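Local coordinates for protein nucleoside-triphosphatase THEP1 (PDB 1YE8) that hydrolyses nucleoside triphosphates, including ATP, GTP, CTP, TTP and UTP, to the diphosphate and phosphate, without acting as a kinase, at residues K55-S60 with F80-I85. Sequence-based numbering, arbitrary orientation.
Sequences KKKIFS and FEELAI
K55 meets L83 where strand 56-61, in the antiparallel sheet of this RecA-like P-loop NTPase, is covered by helix 77-97; the axes of 56-60 and 80-85 approach to 8.7 Å and run at 134°, nearer antiparallel than parallel. L83 points toward the chain as it enters the strand and lays its methyl CD2 against the backbone, 3.6 Å from the carbonyl carbon C of K55. The chain of K55 starts toward the helix, then bends at chi2 and leads its amine away. Of K56 the same methyl meets the backbone, nearest at the amide N, while the side chain points away from the helix and lies on R48 and I50. K57 returns to the helix side. Its CG is anti to the backbone N (chi1 -170°), which sends the aliphatic chain past L83, with CE 3.8 Å from CD1 of that leucine. Crossing E82 at about a right angle, K57 brings CE within 3.6 Å of E82 OE1, whereas its NZ stays 4.3 Å from OE2, too far for a salt bridge; the attraction is probably a loose one at the solvent-facing margin of the contact. F59, buried, forms a classic beta bulge with S60 opposite F47. The edge of F80 is turned to the face of F59, centroids 4.9 Å apart and planes inclined at 50°. A leucine in place of F59 would probably leave the edge of F80 without its aromatic face and open a gap between bulge and helix. F80 also meets F118 edge-to-face, so its ring links F59 to F118. F59 CB rests 3.6 Å from F80 N, while F80 CD1 stands over the centre of the F59 ring, 3.7 Å above its plane.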
# COMPACT_ATOMS: atom_id res chain seq x y z
N LYS A 55 -9.57 -11.44 1.42
CA LYS A 55 -8.89 -12.38 0.54
C LYS A 55 -7.40 -12.31 0.82
O LYS A 55 -6.85 -11.22 1.02
CB LYS A 55 -9.19 -12.10 -0.94
CG LYS A 55 -10.68 -12.08 -1.31
CD LYS A 55 -11.37 -13.41 -1.14
CE LYS A 55 -12.85 -13.25 -1.50
NZ LYS A 55 -13.07 -13.29 -2.96
N LYS A 56 -6.74 -13.46 0.86
CA LYS A 56 -5.33 -13.57 1.24
C LYS A 56 -4.55 -14.49 0.31
O LYS A 56 -5.07 -15.52 -0.14
CB LYS A 56 -5.18 -14.09 2.68
CG LYS A 56 -6.08 -13.42 3.69
CD LYS A 56 -5.99 -14.08 5.05
CE LYS A 56 -7.05 -13.52 5.95
NZ LYS A 56 -6.87 -12.06 6.18
N LYS A 57 -3.30 -14.13 0.02
CA LYS A 57 -2.43 -15.00 -0.77
C LYS A 57 -0.97 -14.67 -0.53
O LYS A 57 -0.59 -13.49 -0.58
CB LYS A 57 -2.73 -14.89 -2.27
CG LYS A 57 -2.00 -15.95 -3.10
CD LYS A 57 -2.55 -16.06 -4.51
CE LYS A 57 -3.97 -16.55 -4.54
NZ LYS A 57 -4.08 -17.95 -4.06
N ILE A 58 -0.15 -15.70 -0.31
CA ILE A 58 1.30 -15.51 -0.27
C ILE A 58 1.78 -15.26 -1.69
O ILE A 58 1.60 -16.09 -2.58
CB ILE A 58 2.03 -16.73 0.33
CG1 ILE A 58 1.62 -16.92 1.80
CG2 ILE A 58 3.55 -16.54 0.23
CD1 ILE A 58 2.18 -18.19 2.46
N PHE A 59 2.40 -14.10 -1.91
CA PHE A 59 2.93 -13.77 -3.23
C PHE A 59 4.45 -13.65 -3.28
O PHE A 59 5.02 -13.51 -4.35
CB PHE A 59 2.28 -12.49 -3.78
CG PHE A 59 2.73 -11.21 -3.09
CD1 PHE A 59 2.07 -10.76 -1.95
CD2 PHE A 59 3.77 -10.45 -3.60
CE1 PHE A 59 2.46 -9.57 -1.30
CE2 PHE A 59 4.18 -9.27 -2.95
CZ PHE A 59 3.51 -8.83 -1.80
N SER A 60 5.11 -13.69 -2.13
CA SER A 60 6.56 -13.62 -2.09
C SER A 60 7.02 -14.53 -0.98
O SER A 60 6.47 -14.49 0.12
CB SER A 60 7.00 -12.19 -1.81
OG SER A 60 8.41 -12.11 -1.66
N PHE A 80 0.42 -12.12 -6.85
CA PHE A 80 0.18 -10.78 -6.36
C PHE A 80 -0.97 -10.13 -7.12
O PHE A 80 -1.92 -9.60 -6.53
CB PHE A 80 1.45 -9.93 -6.46
CG PHE A 80 1.24 -8.48 -6.14
CD1 PHE A 80 1.03 -8.10 -4.83
CD2 PHE A 80 1.27 -7.52 -7.13
CE1 PHE A 80 0.81 -6.75 -4.50
CE2 PHE A 80 1.07 -6.16 -6.83
CZ PHE A 80 0.84 -5.79 -5.50
N GLU A 81 -0.89 -10.18 -8.45
CA GLU A 81 -1.87 -9.52 -9.32
C GLU A 81 -3.27 -10.09 -9.15
O GLU A 81 -4.24 -9.36 -9.24
CB GLU A 81 -1.45 -9.63 -10.78
CG GLU A 81 -0.29 -8.73 -11.14
CD GLU A 81 0.21 -8.87 -12.58
OE1 GLU A 81 -0.16 -9.84 -13.28
OE2 GLU A 81 1.01 -8.02 -12.99
N GLU A 82 -3.35 -11.40 -8.89
CA GLU A 82 -4.63 -12.08 -8.75
C GLU A 82 -5.53 -11.36 -7.74
O GLU A 82 -6.74 -11.27 -7.94
CB GLU A 82 -4.40 -13.52 -8.30
CG GLU A 82 -5.64 -14.40 -8.36
CD GLU A 82 -5.36 -15.83 -7.95
OE1 GLU A 82 -4.23 -16.31 -8.17
OE2 GLU A 82 -6.29 -16.47 -7.39
N LEU A 83 -4.93 -10.86 -6.66
CA LEU A 83 -5.68 -10.16 -5.61
C LEU A 83 -5.55 -8.65 -5.74
O LEU A 83 -6.53 -7.94 -5.55
CB LEU A 83 -5.22 -10.62 -4.21
CG LEU A 83 -5.91 -11.87 -3.68
CD1 LEU A 83 -5.63 -13.10 -4.54
CD2 LEU A 83 -5.50 -12.10 -2.24
N ALA A 84 -4.36 -8.15 -6.06
CA ALA A 84 -4.12 -6.70 -6.05
C ALA A 84 -4.89 -5.96 -7.13
O ALA A 84 -5.44 -4.90 -6.88
CB ALA A 84 -2.63 -6.38 -6.18
N ILE A 85 -4.91 -6.50 -8.34
CA ILE A 85 -5.44 -5.72 -9.46
C ILE A 85 -6.96 -5.54 -9.36
O ILE A 85 -7.45 -4.40 -9.45
CB ILE A 85 -4.95 -6.26 -10.83
CG1 ILE A 85 -3.41 -6.27 -10.88
CG2 ILE A 85 -5.55 -5.41 -11.97
CD1 ILE A 85 -2.73 -4.90 -10.66